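Local coordinates for protein 5'-deoxynucleotidase (Pyrococcus horikoshii, PDB 2CQZ) that probably hydrolyses 2'-deoxyribonucleoside 5'-monophosphates to the deoxyribonucleoside and phosphate, as a metal-dependent homodimeric HD-domain enzyme, at residues 78-81 with 82-86. Sequence-based numbering, arbitrary orientation.
Sequences TDIP and LSAQE
P81 and A84 meet across a type I beta turn, P81 to A84, in the loop between helices 74-77 and 90-100 of this all-helical HD domain. P81 O takes the backbone N-H of A84 at 2.7 Å, from well above its carbonyl plane, and, more weakly, the backbone N-H of Q85. A84 CB lies 3.9 Å from P81 CG and 3.8 Å from I80 CG2. That I80 methyl stands anti to the backbone N, which turns it onto the alanine. Beside A84, S83 OG approaches the proline ring, 3.8 Å from P81 CB. The apolar patch is covered from outside the loop: P81 packs on M20 and I24 of helix 20-24, while I80 touches I80 of the second subunit and A84 touches its I76, so the turn is part of a subunit interface. Upstream, D79 forms a salt bridge with K90, which also reaches I80 O in a weak hydrogen bond. Q85 folds back over the turn, its CG anti to its own carbonyl carbon (chi1 -67°) and 3.6 Å from P81 O. Its amide end reaches I80 O, where NE2 donates a bent hydrogen bond of 3.2 Å (138° at the hydrogen), tilted 26° from the carbonyl plane.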
loop_
_atom_site.group_PDB
_atom_site.type_symbol
_atom_site.label_atom_id
_atom_site.label_comp_id
_atom_site.label_asym_id
_atom_site.label_seq_id
_atom_site.Cartn_x
_atom_site.Cartn_y
_atom_site.Cartn_z
ATOM N N THR A 78 12.800 10.581 13.020
ATOM C CA THR A 78 12.232 9.343 12.479
ATOM C C THR A 78 12.465 8.284 13.555
ATOM O O THR A 78 13.343 8.440 14.409
ATOM C CB THR A 78 12.885 8.851 11.151
ATOM O OG1 THR A 78 14.138 8.223 11.426
ATOM C CG2 THR A 78 13.086 9.995 10.183
ATOM N N ASP A 79 11.672 7.218 13.525
ATOM C CA ASP A 79 11.776 6.160 14.519
ATOM C C ASP A 79 12.952 5.243 14.247
ATOM O O ASP A 79 12.770 4.118 13.781
ATOM C CB ASP A 79 10.468 5.362 14.551
ATOM C CG ASP A 79 10.512 4.195 15.519
ATOM O OD1 ASP A 79 11.101 4.343 16.616
ATOM O OD2 ASP A 79 9.940 3.132 15.188
ATOM N N ILE A 80 14.158 5.726 14.535
ATOM C CA ILE A 80 15.373 4.939 14.327
ATOM C C ILE A 80 15.244 3.679 15.169
ATOM O O ILE A 80 15.149 3.751 16.384
ATOM C CB ILE A 80 16.602 5.729 14.760
ATOM C CG1 ILE A 80 16.709 7.000 13.916
ATOM C CG2 ILE A 80 17.840 4.873 14.625
ATOM C CD1 ILE A 80 17.712 8.003 14.441
ATOM N N PRO A 81 15.239 2.506 14.525
ATOM C CA PRO A 81 15.104 1.209 15.204
ATOM C C PRO A 81 16.202 0.819 16.207
ATOM O O PRO A 81 17.369 1.170 16.040
ATOM C CB PRO A 81 14.992 0.228 14.034
ATOM C CG PRO A 81 15.875 0.860 12.998
ATOM C CD PRO A 81 15.510 2.324 13.086
ATOM N N LEU A 82 15.802 0.081 17.242
ATOM C CA LEU A 82 16.711 -0.378 18.290
ATOM C C LEU A 82 17.936 -1.059 17.713
ATOM O O LEU A 82 19.033 -0.939 18.258
ATOM C CB LEU A 82 16.000 -1.355 19.227
ATOM C CG LEU A 82 15.948 -0.981 20.710
ATOM C CD1 LEU A 82 15.265 -2.104 21.487
ATOM C CD2 LEU A 82 17.361 -0.738 21.239
ATOM N N SER A 83 17.742 -1.780 16.614
ATOM C CA SER A 83 18.839 -2.485 15.957
ATOM C C SER A 83 19.861 -1.506 15.390
ATOM O O SER A 83 20.998 -1.868 15.113
ATOM C CB SER A 83 18.310 -3.376 14.824
ATOM O OG SER A 83 17.564 -2.627 13.868
ATOM N N ALA A 84 19.456 -0.258 15.216
ATOM C CA ALA A 84 20.366 0.739 14.674
ATOM C C ALA A 84 21.014 1.584 15.772
ATOM O O ALA A 84 22.066 2.179 15.558
ATOM C CB ALA A 84 19.619 1.638 13.693
ATOM N N GLN A 85 20.390 1.623 16.943
ATOM C CA GLN A 85 20.902 2.414 18.051
ATOM C C GLN A 85 22.235 1.932 18.632
ATOM O O GLN A 85 22.741 2.496 19.595
ATOM C CB GLN A 85 19.835 2.510 19.142
ATOM C CG GLN A 85 18.622 3.314 18.697
ATOM C CD GLN A 85 17.501 3.286 19.705
ATOM O OE1 GLN A 85 17.711 3.550 20.887
ATOM N NE2 GLN A 85 16.297 2.974 19.244
ATOM N N GLU A 86 22.812 0.893 18.045
ATOM C CA GLU A 86 24.146 0.451 18.466
ATOM C C GLU A 86 25.197 1.288 17.764
ATOM O O GLU A 86 26.371 1.330 18.112
ATOM C CB GLU A 86 24.316 -1.029 18.088
ATOM C CG GLU A 86 25.594 -1.640 18.663
ATOM C CD GLU A 86 26.186 -2.632 17.680
ATOM O OE1 GLU A 86 25.444 -3.483 17.195
ATOM O OE2 GLU A 86 27.402 -2.617 17.490
#